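Local coordinates for protein OXA-46 oxacillinase (PDB 3IF6) that probably hydrolyses the beta-lactam ring of antibiotics to a substituted beta-amino acid, as a class D serine beta-lactamase of Pseudomonas aeruginosa, at residues 33-38 with 57-62; 197-200 with 206-209; 218-223 with 252-257. All blocks are in the same frame, centred on the assembly; numbering follows the deposited sequence.

Interaction 1: 33-38 with 57-62; sequences KFFSDL and SVFDQE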
loop_
_atom_site.group_PDB
_atom_site.type_symbol
_atom_site.label_atom_id
_atom_site.label_comp_id
_atom_site.label_asym_id
_atom_site.label_seq_id
_atom_site.Cartn_x
_atom_site.Cartn_y
_atom_site.Cartn_z
ATOM N N LYS B 33 -19.298 -12.161 22.673
ATOM C CA LYS B 33 -18.509 -13.355 22.977
ATOM C C LYS B 33 -17.078 -13.316 22.440
ATOM O O LYS B 33 -16.173 -13.900 23.034
ATOM C CB LYS B 33 -19.254 -14.611 22.515
ATOM C CG LYS B 33 -18.423 -15.711 21.840
ATOM C CD LYS B 33 -18.395 -15.512 20.303
ATOM C CE LYS B 33 -18.139 -16.820 19.542
ATOM N NZ LYS B 33 -19.418 -17.564 19.296
ATOM N N PHE B 34 -16.868 -12.629 21.326
ATOM C CA PHE B 34 -15.518 -12.505 20.777
ATOM C C PHE B 34 -14.569 -11.805 21.768
ATOM O O PHE B 34 -13.384 -12.103 21.814
ATOM C CB PHE B 34 -15.536 -11.803 19.409
ATOM C CG PHE B 34 -15.938 -12.703 18.275
ATOM C CD1 PHE B 34 -15.076 -13.706 17.831
ATOM C CD2 PHE B 34 -17.181 -12.546 17.652
ATOM C CE1 PHE B 34 -15.447 -14.560 16.771
ATOM C CE2 PHE B 34 -17.569 -13.377 16.589
ATOM C CZ PHE B 34 -16.703 -14.394 16.146
ATOM N N PHE B 35 -15.132 -10.908 22.565
ATOM C CA PHE B 35 -14.405 -10.146 23.556
ATOM C C PHE B 35 -14.228 -10.942 24.826
ATOM O O PHE B 35 -13.135 -10.981 25.388
ATOM C CB PHE B 35 -15.156 -8.870 23.889
ATOM C CG PHE B 35 -15.147 -7.860 22.794
ATOM C CD1 PHE B 35 -16.046 -7.953 21.732
ATOM C CD2 PHE B 35 -14.253 -6.785 22.832
ATOM C CE1 PHE B 35 -16.051 -6.995 20.730
ATOM C CE2 PHE B 35 -14.249 -5.829 21.830
ATOM C CZ PHE B 35 -15.151 -5.938 20.771
ATOM N N SER B 36 -15.311 -11.559 25.292
ATOM C CA SER B 36 -15.267 -12.325 26.542
ATOM C C SER B 36 -14.469 -13.639 26.412
ATOM O O SER B 36 -14.017 -14.190 27.405
ATOM C CB SER B 36 -16.671 -12.497 27.152
ATOM O OG SER B 36 -17.564 -13.111 26.241
ATOM N N ASP B 37 -14.251 -14.100 25.188
ATOM C CA ASP B 37 -13.351 -15.235 24.950
ATOM C C ASP B 37 -11.873 -14.910 25.248
ATOM O O ASP B 37 -11.035 -15.814 25.406
ATOM C CB ASP B 37 -13.468 -15.731 23.506
ATOM C CG ASP B 37 -14.758 -16.516 23.241
ATOM O OD1 ASP B 37 -15.376 -17.080 24.199
ATOM O OD2 ASP B 37 -15.133 -16.560 22.039
ATOM N N LEU B 38 -11.550 -13.625 25.294
ATOM C CA LEU B 38 -10.227 -13.212 25.679
ATOM C C LEU B 38 -10.322 -12.324 26.918
ATOM O O LEU B 38 -9.538 -11.393 27.077
ATOM C CB LEU B 38 -9.577 -12.475 24.519
ATOM C CG LEU B 38 -8.498 -13.072 23.616
ATOM C CD1 LEU B 38 -8.333 -14.581 23.724
ATOM C CD2 LEU B 38 -8.769 -12.622 22.192
ATOM N N SER B 57 -22.428 -2.661 11.285
ATOM C CA SER B 57 -22.524 -3.415 12.553
ATOM C C SER B 57 -21.734 -2.850 13.765
ATOM O O SER B 57 -20.700 -2.162 13.626
ATOM C CB SER B 57 -22.199 -4.889 12.354
ATOM O OG SER B 57 -22.893 -5.424 11.247
ATOM N N VAL B 58 -22.234 -3.164 14.952
ATOM C CA VAL B 58 -21.719 -2.670 16.219
ATOM C C VAL B 58 -21.823 -3.654 17.354
ATOM O O VAL B 58 -22.333 -4.730 17.227
ATOM C CB VAL B 58 -22.454 -1.465 16.676
ATOM C CG1 VAL B 58 -21.777 -0.874 17.824
ATOM C CG2 VAL B 58 -22.529 -0.500 15.614
ATOM N N PHE B 59 -21.189 -3.297 18.442
ATOM C CA PHE B 59 -21.323 -3.963 19.707
ATOM C C PHE B 59 -21.234 -2.847 20.712
ATOM O O PHE B 59 -20.438 -1.953 20.554
ATOM C CB PHE B 59 -20.214 -4.953 19.887
ATOM C CG PHE B 59 -20.142 -5.509 21.226
ATOM C CD1 PHE B 59 -21.264 -5.807 21.910
ATOM C CD2 PHE B 59 -18.940 -5.725 21.820
ATOM C CE1 PHE B 59 -21.176 -6.315 23.165
ATOM C CE2 PHE B 59 -18.853 -6.229 23.058
ATOM C CZ PHE B 59 -19.958 -6.525 23.737
ATOM N N ASP B 60 -22.000 -2.899 21.770
ATOM C CA ASP B 60 -21.936 -1.831 22.720
ATOM C C ASP B 60 -22.140 -0.455 22.139
ATOM O O ASP B 60 -21.370 0.438 22.345
ATOM C CB ASP B 60 -20.662 -1.893 23.510
ATOM C CG ASP B 60 -20.845 -1.454 24.897
ATOM O OD1 ASP B 60 -21.597 -0.517 25.098
ATOM O OD2 ASP B 60 -20.226 -2.035 25.777
ATOM N N GLN B 61 -23.210 -0.293 21.412
ATOM C CA GLN B 61 -23.526 0.985 20.818
ATOM C C GLN B 61 -23.142 2.169 21.693
ATOM O O GLN B 61 -22.777 3.239 21.181
ATOM C CB GLN B 61 -25.022 1.039 20.489
ATOM C CG GLN B 61 -25.448 2.329 19.764
ATOM C CD GLN B 61 -24.650 2.597 18.479
ATOM O OE1 GLN B 61 -24.614 1.764 17.576
ATOM N NE2 GLN B 61 -24.027 3.767 18.399
ATOM N N GLU B 62 -23.225 1.985 23.009
ATOM C CA GLU B 62 -22.980 3.080 23.947
ATOM C C GLU B 62 -21.500 3.397 23.971
ATOM O O GLU B 62 -21.115 4.566 24.011
ATOM C CB GLU B 62 -23.460 2.716 25.366
ATOM C CG GLU B 62 -24.986 2.524 25.533
ATOM C CD GLU B 62 -25.560 1.363 24.698
ATOM O OE1 GLU B 62 -26.462 1.627 23.858
ATOM O OE2 GLU B 62 -25.105 0.203 24.876
#
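The rings of F35 and F59 meet obliquely, their planes at 45° and their centroids 5.0 Å apart, an arrangement that is neither a stack nor an edge-to-face pair. One face of the F35 ring receives CE2 of F59. Around the F59 ring, CZ of F35 lies at the edge in plane, while CE1 of F35 comes in at a slant. Over one face of F59 lies CB of its chain neighbour D60, 4.2 Å above the ring centre. The nearest approach joins F35 CE1 to F59 CD2 at 3.3 Å, and F35 CD1 lies 3.6 Å from F59 CE2. Each ring thus offers two adjacent carbons along one side, and the two side chains pass one another running in opposite senses. F59 sets its ring anti to its own backbone N (chi1 170°), which carries it across the gap to F35, although the two CA atoms are 10.0 Å apart. Large flat side chains suit these places because they can span such a distance.

F35 belongs to helix 32-36, and its ring also packs on I252 of helix 247-259 and on L235 and I237 of the central sheet. F59 lies close to strand 55-58, just before D60, whose OD1 accepts a hydrogen bond from R63 N as the N-cap of the next helix. Carbon meets carbon throughout the contact, so helix 32-36 is joined to the 57-62 segment by dispersion and by the removal of hydrocarbon from water, without a polar bond to fix the tilt of the rings.

Interaction 2: 197-200 with 206-209; sequences MITE and ILRA. With EDO (1,2-ethanediol), chain J.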
loop_
_atom_site.group_PDB
_atom_site.type_symbol
_atom_site.label_atom_id
_atom_site.label_comp_id
_atom_site.label_asym_id
_atom_site.label_seq_id
_atom_site.Cartn_x
_atom_site.Cartn_y
_atom_site.Cartn_z
ATOM N N MET B 197 -0.228 3.237 5.951
ATOM C CA MET B 197 -1.090 2.375 6.774
ATOM C C MET B 197 -1.031 0.895 6.495
ATOM O O MET B 197 -1.525 0.086 7.311
ATOM C CB MET B 197 -2.539 2.820 6.654
ATOM C CG MET B 197 -2.769 4.160 7.327
ATOM S SD MET B 197 -4.375 4.838 6.982
ATOM C CE MET B 197 -5.427 3.593 7.812
ATOM N N ILE B 198 -0.441 0.509 5.361
ATOM C CA ILE B 198 -0.391 -0.908 4.993
ATOM C C ILE B 198 0.339 -1.739 6.051
ATOM O O ILE B 198 1.530 -1.529 6.329
ATOM C CB ILE B 198 0.245 -1.141 3.583
ATOM C CG1 ILE B 198 -0.596 -0.461 2.491
ATOM C CG2 ILE B 198 0.463 -2.669 3.326
ATOM C CD1 ILE B 198 0.184 -0.015 1.315
ATOM N N THR B 199 -0.375 -2.697 6.631
ATOM C CA THR B 199 0.278 -3.622 7.527
ATOM C C THR B 199 0.404 -5.004 6.917
ATOM O O THR B 199 1.179 -5.823 7.385
ATOM C CB THR B 199 -0.435 -3.690 8.926
ATOM O OG1 THR B 199 -1.661 -4.423 8.804
ATOM C CG2 THR B 199 -0.753 -2.316 9.388
ATOM N N GLU B 200 -0.390 -5.279 5.897
ATOM C CA GLU B 200 -0.467 -6.638 5.317
ATOM C C GLU B 200 -1.241 -6.545 4.047
ATOM O O GLU B 200 -2.023 -5.623 3.894
ATOM C CB GLU B 200 -1.191 -7.604 6.237
ATOM C CG GLU B 200 -0.677 -9.025 6.138
ATOM C CD GLU B 200 -1.450 -10.006 7.018
ATOM O OE1 GLU B 200 -1.952 -9.614 8.112
ATOM O OE2 GLU B 200 -1.514 -11.202 6.635
ATOM N N ILE B 206 -6.035 -5.651 0.530
ATOM C CA ILE B 206 -5.073 -4.809 1.246
ATOM C C ILE B 206 -5.578 -4.356 2.604
ATOM O O ILE B 206 -6.585 -3.629 2.690
ATOM C CB ILE B 206 -4.601 -3.612 0.385
ATOM C CG1 ILE B 206 -3.997 -4.160 -0.932
ATOM C CG2 ILE B 206 -3.604 -2.811 1.155
ATOM C CD1 ILE B 206 -4.048 -3.232 -2.096
ATOM N N LEU B 207 -4.859 -4.795 3.649
ATOM C CA LEU B 207 -5.070 -4.380 5.049
ATOM C C LEU B 207 -4.327 -3.088 5.424
ATOM O O LEU B 207 -3.104 -3.059 5.430
ATOM C CB LEU B 207 -4.690 -5.504 6.015
ATOM C CG LEU B 207 -4.860 -5.171 7.520
ATOM C CD1 LEU B 207 -6.294 -4.677 7.928
ATOM C CD2 LEU B 207 -4.421 -6.325 8.397
ATOM N N ARG B 208 -5.091 -2.033 5.714
ATOM C CA ARG B 208 -4.584 -0.698 6.112
ATOM C C ARG B 208 -5.093 -0.303 7.522
ATOM O O ARG B 208 -6.262 0.033 7.670
ATOM C CB ARG B 208 -5.017 0.385 5.110
ATOM C CG ARG B 208 -4.675 0.108 3.647
ATOM C CD ARG B 208 -5.121 1.268 2.768
ATOM N NE ARG B 208 -5.253 0.868 1.373
ATOM C CZ ARG B 208 -4.330 1.027 0.415
ATOM N NH1 ARG B 208 -3.147 1.594 0.664
ATOM N NH2 ARG B 208 -4.597 0.600 -0.812
ATOM N N ALA B 209 -4.199 -0.317 8.526
ATOM C CA ALA B 209 -4.574 -0.220 9.927
ATOM C C ALA B 209 -3.475 0.423 10.777
ATOM O O ALA B 209 -2.330 0.499 10.337
ATOM C CB ALA B 209 -4.925 -1.608 10.486
HETATM C C1 EDO J . 1.930 0.709 10.072
HETATM O O1 EDO J . 1.981 1.582 8.953
HETATM C C2 EDO J . 0.596 0.908 10.737
HETATM O O2 EDO J . 0.338 -0.334 11.405
#
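At T199, OG1 stands between the backbone N and the carbonyl carbon (chi1 74°), across from L207, whose CG is turned anti to its own N. With these settings the side chains cross at an angle, the L207 methyl CD2 packing 3.4 Å from T199 OG1, while the threonine CG2 reaches the carbonyl O of A209. That oxygen also accepts a weak hydrogen bond from an ethanediol, probably from the crystallisation liquor. A branched threonine suits this place, since each arm meets a different residue of the neighbouring strand. E200 CB also packs on L207, and its extended chain carries OE1 to a salt bridge with R254.

The strands form an antiparallel hairpin, 198-201 being the outermost strand of the sheet within this chain. I198 and R208 are a non-hydrogen-bonded pair, E200 and L207 a hydrogen-bonded one. Between them the register slips by one residue, so that T199 and E200 both face L207: a classic beta bulge. L207 is gripped at both ends, its O taking T199 N at 3.0 Å and its N giving to E200 O at 3.0 Å. The latter bond is more bent, 137° at the hydrogen against 160°. A209 N donates to M197 O at 3.0 Å from above the carbonyl plane.

On the face of I198 and R208, the arginine runs extended beside the isoleucine, with NH1 3.8 Å from I198 CG1. I206 CG2 lies 3.9 Å above the centre of the guanidinium. NE forms a salt bridge with E225 OE2, K194 O accepts from NH1, and an acidic side chain of the other subunit pairs with NH2. The buried cation thus rests on aliphatic carbon, and its acidic partners probably offset a basic side chain of the other subunit close to NH2, tying the hairpin to the dimer interface.

Interaction 3: 218-223 with 252-257; sequences GWWVGW and IARAIL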
loop_
_atom_site.group_PDB
_atom_site.type_symbol
_atom_site.label_atom_id
_atom_site.label_comp_id
_atom_site.label_asym_id
_atom_site.label_seq_id
_atom_site.Cartn_x
_atom_site.Cartn_y
_atom_site.Cartn_z
ATOM N N GLY B 218 -6.836 0.388 24.514
ATOM C CA GLY B 218 -6.162 0.346 23.230
ATOM C C GLY B 218 -7.100 0.284 22.040
ATOM O O GLY B 218 -8.253 -0.134 22.172
ATOM N N TRP B 219 -6.598 0.686 20.873
ATOM C CA TRP B 219 -7.354 0.623 19.622
ATOM C C TRP B 219 -6.692 -0.283 18.581
ATOM O O TRP B 219 -5.482 -0.510 18.615
ATOM C CB TRP B 219 -7.361 1.984 18.952
ATOM C CG TRP B 219 -7.919 3.201 19.653
ATOM C CD1 TRP B 219 -7.255 4.061 20.471
ATOM C CD2 TRP B 219 -9.232 3.762 19.459
ATOM N NE1 TRP B 219 -8.079 5.106 20.834
ATOM C CE2 TRP B 219 -9.298 4.948 20.227
ATOM C CE3 TRP B 219 -10.368 3.352 18.733
ATOM C CZ2 TRP B 219 -10.449 5.743 20.290
ATOM C CZ3 TRP B 219 -11.516 4.152 18.778
ATOM C CH2 TRP B 219 -11.544 5.333 19.558
ATOM N N TRP B 220 -7.504 -0.783 17.655
ATOM C CA TRP B 220 -7.082 -1.170 16.339
ATOM C C TRP B 220 -8.111 -0.600 15.353
ATOM O O TRP B 220 -9.283 -0.976 15.367
ATOM C CB TRP B 220 -6.900 -2.691 16.218
ATOM C CG TRP B 220 -6.107 -3.104 14.986
ATOM C CD1 TRP B 220 -4.991 -2.484 14.495
ATOM C CD2 TRP B 220 -6.361 -4.218 14.102
ATOM N NE1 TRP B 220 -4.545 -3.123 13.380
ATOM C CE2 TRP B 220 -5.355 -4.190 13.101
ATOM C CE3 TRP B 220 -7.334 -5.237 14.054
ATOM C CZ2 TRP B 220 -5.285 -5.152 12.060
ATOM C CZ3 TRP B 220 -7.266 -6.180 13.004
ATOM C CH2 TRP B 220 -6.249 -6.126 12.029
ATOM N N VAL B 221 -7.690 0.349 14.525
ATOM C CA VAL B 221 -8.602 0.959 13.536
ATOM C C VAL B 221 -8.050 0.869 12.120
ATOM O O VAL B 221 -6.838 0.938 11.917
ATOM C CB VAL B 221 -8.915 2.455 13.861
ATOM C CG1 VAL B 221 -9.346 2.628 15.311
ATOM C CG2 VAL B 221 -7.691 3.396 13.507
ATOM N N GLY B 222 -8.928 0.741 11.140
ATOM C CA GLY B 222 -8.535 0.814 9.731
ATOM C C GLY B 222 -9.546 0.139 8.801
ATOM O O GLY B 222 -10.770 0.224 9.024
ATOM N N TRP B 223 -9.031 -0.511 7.752
ATOM C CA TRP B 223 -9.866 -1.321 6.861
ATOM C C TRP B 223 -9.089 -2.344 6.048
ATOM O O TRP B 223 -7.888 -2.237 5.882
ATOM C CB TRP B 223 -10.699 -0.443 5.921
ATOM C CG TRP B 223 -9.938 0.299 4.846
ATOM C CD1 TRP B 223 -9.636 -0.159 3.588
ATOM C CD2 TRP B 223 -9.412 1.638 4.929
ATOM N NE1 TRP B 223 -8.953 0.803 2.895
ATOM C CE2 TRP B 223 -8.805 1.919 3.689
ATOM C CE3 TRP B 223 -9.404 2.622 5.932
ATOM C CZ2 TRP B 223 -8.202 3.153 3.411
ATOM C CZ3 TRP B 223 -8.816 3.843 5.670
ATOM C CH2 TRP B 223 -8.208 4.099 4.409
ATOM N N ILE B 252 -9.134 -9.950 18.591
ATOM C CA ILE B 252 -10.586 -9.876 18.618
ATOM C C ILE B 252 -11.176 -9.414 17.262
ATOM O O ILE B 252 -12.061 -10.074 16.705
ATOM C CB ILE B 252 -11.089 -8.958 19.771
ATOM C CG1 ILE B 252 -10.779 -9.598 21.127
ATOM C CG2 ILE B 252 -12.599 -8.679 19.630
ATOM C CD1 ILE B 252 -10.872 -8.634 22.298
ATOM N N ALA B 253 -10.683 -8.286 16.745
ATOM C CA ALA B 253 -11.199 -7.722 15.511
ATOM C C ALA B 253 -10.983 -8.647 14.327
ATOM O O ALA B 253 -11.835 -8.726 13.449
ATOM C CB ALA B 253 -10.592 -6.342 15.240
ATOM N N ARG B 254 -9.844 -9.330 14.293
ATOM C CA ARG B 254 -9.535 -10.274 13.222
ATOM C C ARG B 254 -10.473 -11.464 13.243
ATOM O O ARG B 254 -10.879 -11.919 12.174
ATOM C CB ARG B 254 -8.134 -10.821 13.356
ATOM C CG ARG B 254 -7.076 -9.941 12.829
ATOM C CD ARG B 254 -5.790 -10.724 12.721
ATOM N NE ARG B 254 -4.747 -9.881 12.159
ATOM C CZ ARG B 254 -4.313 -9.939 10.897
ATOM N NH1 ARG B 254 -4.814 -10.830 10.038
ATOM N NH2 ARG B 254 -3.353 -9.102 10.505
ATOM N N ALA B 255 -10.789 -11.984 14.436
ATOM C CA ALA B 255 -11.757 -13.078 14.553
ATOM C C ALA B 255 -13.152 -12.665 14.041
ATOM O O ALA B 255 -13.817 -13.431 13.328
ATOM C CB ALA B 255 -11.828 -13.613 15.979
ATOM N N ILE B 256 -13.573 -11.454 14.394
ATOM C CA ILE B 256 -14.789 -10.869 13.848
ATOM C C ILE B 256 -14.668 -10.700 12.305
ATOM O O ILE B 256 -15.500 -11.230 11.571
ATOM C CB ILE B 256 -15.139 -9.572 14.585
ATOM C CG1 ILE B 256 -15.360 -9.878 16.074
ATOM C CG2 ILE B 256 -16.351 -8.866 13.945
ATOM C CD1 ILE B 256 -15.410 -8.646 16.980
ATOM N N LEU B 257 -13.620 -10.023 11.811
ATOM C CA LEU B 257 -13.405 -9.917 10.368
ATOM C C LEU B 257 -13.437 -11.262 9.654
ATOM O O LEU B 257 -14.006 -11.355 8.562
ATOM C CB LEU B 257 -12.122 -9.177 10.006
ATOM C CG LEU B 257 -11.968 -7.722 10.445
ATOM C CD1 LEU B 257 -10.495 -7.346 10.360
ATOM C CD2 LEU B 257 -12.877 -6.724 9.687
#
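This is helix-on-sheet packing in the penicillin-recognising fold shared by serine beta-lactamases and penicillin-binding proteins: the C-terminal helix 247-259 lies against the central, mostly antiparallel sheet. W220, from strand 217-226, bridges the two layers. With segment axes 10.4 Å apart at closest, a long flat side chain suits the gap, and an alanine on the facing helix turn lets the indole come near the backbone.

CB of W220 is directed at the helix, and with CG anti to the backbone N (chi1 -164°) the six-membered ring comes to rest against A253. The meeting is edge-on, A253 CB lying in the ring plane 3.6 Å from W220 CE3. R254 crosses the indole obliquely, and its guanidinium plane is only 19° from that of the ring. Its aliphatic part does the closest touching, R254 CG being 3.8 Å from W220 CZ3, while NH2 forms a salt bridge with E200. One helix turn beyond A253, L257 adds a methyl group, and F233 meets the indole from within the sheet. Beside the tryptophan, the extended arginine chain brings R254 NE to 4.0 Å from W220 CH2.

In the fold
The three contacts follow one another along the chain, and all reach the same mixed sheet. Interaction 1 lies toward the 26-27 side of the sheet and interaction 2 at its 198-201 side, their centres 23 Å apart; interaction 3 sits between them, its centre 11 Å from the first and 12 Å from the second. Helix 247-259 joins the outer two: F34 packs on A255 and I256 at one end, and R254 pairs with E200 at the other. Strands 206-213 and 217-226 are neighbours, so R208 N probably bonds W223 O. N-terminal helix, C-terminal helix and sheet are thereby packed as one body, with the side chain of W220 about 10 Å from that of S72, the predicted acylated serine.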